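Local structure of fructuronate-tagaturonate epimerase UxaE from Cohnella laeviribosi in complex with 1 glycerol (Cohnella laeviribosi, 6IL9) at residues F79-P84 and G150-Y155; H107-R112 and A475-I480. The protein catalyses the epimerisation of tagaturonate and fructuronate, probably with the help of its bound zinc ion, in a TIM-barrel domain. All blocks are in the same frame, centred on the assembly; numbering follows the deposited sequence.

Contact 1 of 2, residues F79-P84 and G150-Y155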
loop_
_atom_site.group_PDB
_atom_site.type_symbol
_atom_site.label_atom_id
_atom_site.label_comp_id
_atom_site.label_asym_id
_atom_site.label_seq_id
_atom_site.Cartn_x
_atom_site.Cartn_y
_atom_site.Cartn_z
ATOM N N PHE A 79 9.542 23.162 -0.279
ATOM C CA PHE A 79 9.676 22.297 -1.447
ATOM C C PHE A 79 8.356 21.570 -1.656
ATOM O O PHE A 79 8.138 20.474 -1.118
ATOM C CB PHE A 79 10.840 21.325 -1.273
ATOM C CG PHE A 79 12.158 22.006 -1.060
ATOM C CD1 PHE A 79 12.836 22.567 -2.128
ATOM C CD2 PHE A 79 12.709 22.101 0.213
ATOM C CE1 PHE A 79 14.054 23.198 -1.938
ATOM C CE2 PHE A 79 13.929 22.736 0.410
ATOM C CZ PHE A 79 14.599 23.285 -0.671
ATOM N N PRO A 80 7.442 22.159 -2.430
ATOM C CA PRO A 80 6.117 21.543 -2.598
ATOM C C PRO A 80 6.149 20.121 -3.148
ATOM O O PRO A 80 5.227 19.350 -2.857
ATOM C CB PRO A 80 5.413 22.512 -3.560
ATOM C CG PRO A 80 6.071 23.842 -3.266
ATOM C CD PRO A 80 7.511 23.512 -3.016
ATOM N N PHE A 81 7.170 19.741 -3.925
ATOM C CA PHE A 81 7.187 18.375 -4.447
ATOM C C PHE A 81 7.331 17.326 -3.346
ATOM O O PHE A 81 7.090 16.142 -3.614
ATOM C CB PHE A 81 8.295 18.199 -5.495
ATOM C CG PHE A 81 9.683 18.109 -4.917
ATOM C CD1 PHE A 81 10.254 16.873 -4.619
ATOM C CD2 PHE A 81 10.424 19.256 -4.686
ATOM C CE1 PHE A 81 11.527 16.786 -4.091
ATOM C CE2 PHE A 81 11.704 19.180 -4.149
ATOM C CZ PHE A 81 12.260 17.945 -3.855
ATOM N N THR A 82 7.694 17.721 -2.123
ATOM C CA THR A 82 7.762 16.793 -0.995
ATOM C C THR A 82 6.427 16.611 -0.282
ATOM O O THR A 82 6.364 15.854 0.695
ATOM C CB THR A 82 8.819 17.247 0.030
ATOM O OG1 THR A 82 8.431 18.501 0.611
ATOM C CG2 THR A 82 10.179 17.390 -0.634
ATOM N N VAL A 83 5.374 17.274 -0.740
ATOM C CA VAL A 83 4.038 17.186 -0.150
ATOM C C VAL A 83 3.219 16.200 -0.972
ATOM O O VAL A 83 3.212 16.313 -2.205
ATOM C CB VAL A 83 3.349 18.563 -0.133
ATOM C CG1 VAL A 83 1.940 18.453 0.442
ATOM C CG2 VAL A 83 4.203 19.570 0.634
ATOM N N PRO A 84 2.525 15.244 -0.358
ATOM C CA PRO A 84 1.724 14.297 -1.148
ATOM C C PRO A 84 0.672 15.025 -1.973
ATOM O O PRO A 84 0.142 16.057 -1.558
ATOM C CB PRO A 84 1.070 13.401 -0.091
ATOM C CG PRO A 84 1.873 13.605 1.166
ATOM C CD PRO A 84 2.396 15.008 1.092
ATOM N N GLY A 150 15.585 13.485 -5.558
ATOM C CA GLY A 150 15.267 14.590 -6.446
ATOM C C GLY A 150 14.129 14.268 -7.387
ATOM O O GLY A 150 14.189 14.602 -8.578
ATOM N N TYR A 151 13.106 13.589 -6.883
ATOM C CA TYR A 151 11.966 13.156 -7.689
ATOM C C TYR A 151 10.853 14.171 -7.486
ATOM O O TYR A 151 10.201 14.187 -6.440
ATOM C CB TYR A 151 11.529 11.759 -7.277
ATOM C CG TYR A 151 10.356 11.206 -8.058
ATOM C CD1 TYR A 151 10.558 10.540 -9.258
ATOM C CD2 TYR A 151 9.059 11.305 -7.564
ATOM C CE1 TYR A 151 9.491 10.012 -9.971
ATOM C CE2 TYR A 151 7.976 10.777 -8.268
ATOM C CZ TYR A 151 8.209 10.129 -9.469
ATOM O OH TYR A 151 7.149 9.605 -10.173
ATOM N N THR A 152 10.636 15.021 -8.491
ATOM C CA THR A 152 9.713 16.139 -8.368
ATOM C C THR A 152 8.383 15.897 -9.062
ATOM O O THR A 152 7.538 16.797 -9.074
ATOM C CB THR A 152 10.352 17.417 -8.931
ATOM O OG1 THR A 152 10.528 17.274 -10.348
ATOM C CG2 THR A 152 11.701 17.665 -8.283
ATOM N N GLU A 153 8.172 14.708 -9.631
ATOM C CA GLU A 153 6.966 14.426 -10.401
ATOM C C GLU A 153 5.722 14.255 -9.539
ATOM O O GLU A 153 4.614 14.280 -10.080
ATOM C CB GLU A 153 7.162 13.167 -11.249
ATOM C CG GLU A 153 7.979 13.395 -12.507
ATOM C CD GLU A 153 9.421 13.720 -12.213
ATOM O OE1 GLU A 153 10.038 13.004 -11.395
ATOM O OE2 GLU A 153 9.944 14.697 -12.797
ATOM N N GLY A 154 5.868 14.063 -8.242
ATOM C CA GLY A 154 4.721 13.940 -7.356
ATOM C C GLY A 154 4.526 12.522 -6.849
ATOM O O GLY A 154 4.706 11.544 -7.585
ATOM N N TYR A 155 4.139 12.407 -5.585
ATOM C CA TYR A 155 3.830 11.118 -4.981
ATOM C C TYR A 155 2.558 11.253 -4.157
ATOM O O TYR A 155 2.194 12.345 -3.716
ATOM C CB TYR A 155 4.982 10.601 -4.094
ATOM C CG TYR A 155 5.096 11.341 -2.782
ATOM C CD1 TYR A 155 5.828 12.519 -2.695
ATOM C CD2 TYR A 155 4.480 10.860 -1.628
ATOM C CE1 TYR A 155 5.921 13.209 -1.497
ATOM C CE2 TYR A 155 4.562 11.542 -0.441
ATOM C CZ TYR A 155 5.284 12.716 -0.382
ATOM O OH TYR A 155 5.360 13.384 0.817
HETATM O O HOH W 1 7.565 14.350 -5.861
HETATM O O HOH W 2 4.376 15.197 -4.341
#

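Contact 2 of 2, residues H107-R112 and A475-I480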
loop_
_atom_site.group_PDB
_atom_site.type_symbol
_atom_site.label_atom_id
_atom_site.label_comp_id
_atom_site.label_asym_id
_atom_site.label_seq_id
_atom_site.Cartn_x
_atom_site.Cartn_y
_atom_site.Cartn_z
ATOM N N HIS A 107 12.074 2.580 -4.049
ATOM C CA HIS A 107 10.789 2.711 -4.737
ATOM C C HIS A 107 10.812 3.847 -5.745
ATOM O O HIS A 107 10.339 3.694 -6.877
ATOM C CB HIS A 107 9.671 2.920 -3.719
ATOM C CG HIS A 107 9.240 1.654 -3.057
ATOM N ND1 HIS A 107 8.589 1.627 -1.846
ATOM C CD2 HIS A 107 9.377 0.364 -3.443
ATOM C CE1 HIS A 107 8.331 0.371 -1.519
ATOM N NE2 HIS A 107 8.795 -0.414 -2.474
ATOM N N VAL A 108 11.350 4.996 -5.341
ATOM C CA VAL A 108 11.473 6.132 -6.251
ATOM C C VAL A 108 12.361 5.778 -7.442
ATOM O O VAL A 108 12.034 6.088 -8.597
ATOM C CB VAL A 108 12.013 7.358 -5.497
ATOM C CG1 VAL A 108 12.329 8.466 -6.495
ATOM C CG2 VAL A 108 11.002 7.822 -4.452
ATOM N N GLN A 109 13.510 5.143 -7.178
ATOM C CA GLN A 109 14.403 4.729 -8.260
ATOM C C GLN A 109 13.702 3.829 -9.265
ATOM O O GLN A 109 14.031 3.856 -10.462
ATOM C CB GLN A 109 15.629 4.006 -7.691
ATOM C CG GLN A 109 16.551 4.907 -6.877
ATOM C CD GLN A 109 17.338 4.113 -5.865
ATOM O OE1 GLN A 109 17.374 2.885 -5.926
ATOM N NE2 GLN A 109 17.954 4.802 -4.912
ATOM N N THR A 110 12.730 3.038 -8.802
ATOM C CA THR A 110 12.028 2.111 -9.680
ATOM C C THR A 110 11.032 2.825 -10.589
ATOM O O THR A 110 10.927 2.494 -11.772
ATOM C CB THR A 110 11.312 1.046 -8.848
ATOM O OG1 THR A 110 12.268 0.390 -7.999
ATOM C CG2 THR A 110 10.646 0.011 -9.771
ATOM N N VAL A 111 10.287 3.802 -10.068
ATOM C CA VAL A 111 9.291 4.465 -10.905
ATOM C C VAL A 111 9.873 5.613 -11.717
ATOM O O VAL A 111 9.209 6.086 -12.650
ATOM C CB VAL A 111 8.091 4.988 -10.086
ATOM C CG1 VAL A 111 7.358 3.822 -9.410
ATOM C CG2 VAL A 111 8.522 6.051 -9.067
ATOM N N ARG A 112 11.070 6.091 -11.380
ATOM C CA ARG A 112 11.725 7.128 -12.175
ATOM C C ARG A 112 11.811 6.693 -13.634
ATOM O O ARG A 112 12.250 5.582 -13.938
ATOM C CB ARG A 112 13.123 7.408 -11.603
ATOM C CG ARG A 112 13.978 8.384 -12.408
ATOM C CD ARG A 112 15.440 8.321 -11.940
ATOM N NE ARG A 112 15.590 8.746 -10.553
ATOM C CZ ARG A 112 16.409 8.187 -9.664
ATOM N NH1 ARG A 112 17.178 7.151 -9.993
ATOM N NH2 ARG A 112 16.456 8.667 -8.433
ATOM N N ALA A 475 17.667 -4.620 -5.064
ATOM C CA ALA A 475 16.643 -5.656 -5.012
ATOM C C ALA A 475 15.259 -5.075 -5.276
ATOM O O ALA A 475 14.453 -5.682 -5.992
ATOM C CB ALA A 475 16.689 -6.362 -3.663
ATOM N N LEU A 476 14.955 -3.903 -4.703
ATOM C CA LEU A 476 13.653 -3.296 -4.968
ATOM C C LEU A 476 13.515 -2.914 -6.435
ATOM O O LEU A 476 12.472 -3.169 -7.052
ATOM C CB LEU A 476 13.449 -2.073 -4.072
ATOM C CG LEU A 476 13.331 -2.374 -2.579
ATOM C CD1 LEU A 476 13.374 -1.072 -1.817
ATOM C CD2 LEU A 476 12.051 -3.167 -2.252
ATOM N N ARG A 477 14.560 -2.307 -7.016
ATOM C CA ARG A 477 14.509 -1.948 -8.430
ATOM C C ARG A 477 14.211 -3.168 -9.286
ATOM O O ARG A 477 13.377 -3.112 -10.201
ATOM C CB ARG A 477 15.827 -1.304 -8.858
ATOM C CG ARG A 477 16.014 0.069 -8.237
ATOM C CD ARG A 477 17.168 0.826 -8.899
ATOM N NE ARG A 477 18.420 0.073 -8.851
ATOM C CZ ARG A 477 19.356 0.225 -7.918
ATOM N NH1 ARG A 477 19.190 1.094 -6.933
ATOM N NH2 ARG A 477 20.473 -0.494 -7.969
ATOM N N SER A 478 14.852 -4.293 -8.975
ATOM C CA SER A 478 14.669 -5.493 -9.782
ATOM C C SER A 478 13.286 -6.090 -9.567
ATOM O O SER A 478 12.599 -6.475 -10.523
ATOM C CB SER A 478 15.753 -6.514 -9.425
ATOM O OG SER A 478 15.503 -7.751 -10.064
ATOM N N HIS A 479 12.869 -6.180 -8.311
ATOM C CA HIS A 479 11.643 -6.879 -7.954
ATOM C C HIS A 479 10.405 -6.060 -8.312
ATOM O O HIS A 479 9.487 -6.566 -8.961
ATOM C CB HIS A 479 11.679 -7.197 -6.460
ATOM C CG HIS A 479 10.519 -8.001 -5.981
ATOM N ND1 HIS A 479 10.298 -9.303 -6.378
ATOM C CD2 HIS A 479 9.521 -7.694 -5.120
ATOM C CE1 HIS A 479 9.204 -9.757 -5.793
ATOM N NE2 HIS A 479 8.718 -8.802 -5.022
ATOM N N ILE A 480 10.346 -4.801 -7.873
ATOM C CA ILE A 480 9.219 -3.962 -8.288
ATOM C C ILE A 480 9.295 -3.664 -9.784
ATOM O O ILE A 480 8.259 -3.540 -10.457
ATOM C CB ILE A 480 9.172 -2.682 -7.429
ATOM C CG1 ILE A 480 9.072 -3.065 -5.953
ATOM C CG2 ILE A 480 7.979 -1.776 -7.814
ATOM C CD1 ILE A 480 7.869 -3.926 -5.622
#

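Contact 1 of 2, residues F79-P84 and G150-Y155
Phe81, Thr82 and Pro84 meet Thr152 and Tyr155 where two loops of the TIM barrel run side by side: residues 79-84 follow helix 69-78 on the way to the first barrel strand, 93-96, and residues 150-155 join helix 135-149 to the third, 156-162. Helix 135-149 ends in a Schellman motif at Gly150, whose positive phi turns the chain into this loop. A short 3-10 turn, residues 80-82, carries the first loop and is braced by Phe79 O, which accepts bonds from both the backbone N and OG1 of Thr82. From the turn the Phe81 ring lies between two methyls: CG2 of its neighbour Thr82 on one face and, over the centre of the opposite face, Thr152 CG2 in a CH-pi contact, 4.0 Å from the ring centroid. Its CG sits between the backbone N and the carbonyl carbon (chi1 75°), which sets the ring against residues 151 and 152. Pro84 lies beside the Tyr155 side chain, both pointing the same way; Pro84 CA stands over the Tyr155 ring face, and Pro84 CG packs 3.8 Å from Tyr155 CE2. Ala142, Ala143 and Val146 of helix 135-149 also touch Tyr155. Two waters tie the backbones together. One donates to Phe81 O and Tyr151 O and accepts from Gly154 N; the other donates to Phe81 O and Val83 O and accepts from Tyr155 N, so Phe81 O serves both. The direct polar link is the Tyr155 hydroxyl, which donates to Thr82 O at an OH-O distance of 2.7 Å, approaching from above the carbonyl plane, 50° out of it.

Contact 2 of 2, residues H107-R112 and A475-I480
Gln109 and Arg477 supply the polar link between two helices that cross at -47°, their short axes 8.4 Å apart at closest approach. Arg477 NH1 donates to Gln109 OE1 over 2.7 Å with a bent N-H...O angle of 146°. The oxygen lies in the guanidinium plane, whereas the nitrogen stands above the plane of the amide carbonyl. Arg477 CD passes 3.7 Å from Gln109 CB, and a bend at chi3 (-56°) beyond it turns the guanidinium so that NH1 reaches the amide. The other end of the amide, NE2, bonds to Glu149 and Glu473, so both ends of Gln109 are engaged. With an alanine in place of Gln109, Arg477 NH1 would probably lose its amide acceptor, the two glutamates this N-H donor, and the guanidinium would be freer to turn.

A side chain also meets backbone: Thr110 OG1, hydrogen-bonded to Gly106 O of its own helix, rests 3.3 Å from Arg477 CA.

The apolar contacts lie deeper. Thr110 CG2 meets Ile480 CG2 at 3.8 Å, the two side chains crossing at about a right angle. The His107 ring presents its edge to Ile480 CG1 and also approaches Leu476 CD2, while its NE2 bonds to Asn371 of helix 369-382. His107 and Ile480 both reach Leu96 of strand 93-96, placing this helix pair on the outer layer of a TIM barrel, with helix 469-487 packed against helix 104-111.

Overall arrangement
The centres of contacts 1 and 2 lie about 17 Å apart, and their segments alternate along the chain: 79-84, 107-112, 150-155, then 475-480 near the C-terminus. The two contacts are joined by Tyr151 of the 150-155 loop, whose CB packs 3.5 Å from Val108 CG1 on helix 104-111; its hydroxyl OH reaches Val111 CG2 at 4.0 Å. Both lie by the first three strands of the eight-stranded barrel: the 79-84 loop comes before strand 93-96, helix 104-111 connects that strand to 117-124, and the 150-155 loop enters strand 156-162. Contact 2 brings in helix 469-487, whose Ile480 reaches strand 93-96, while Tyr151 and Tyr155 of contact 1 rest on strand 117-124.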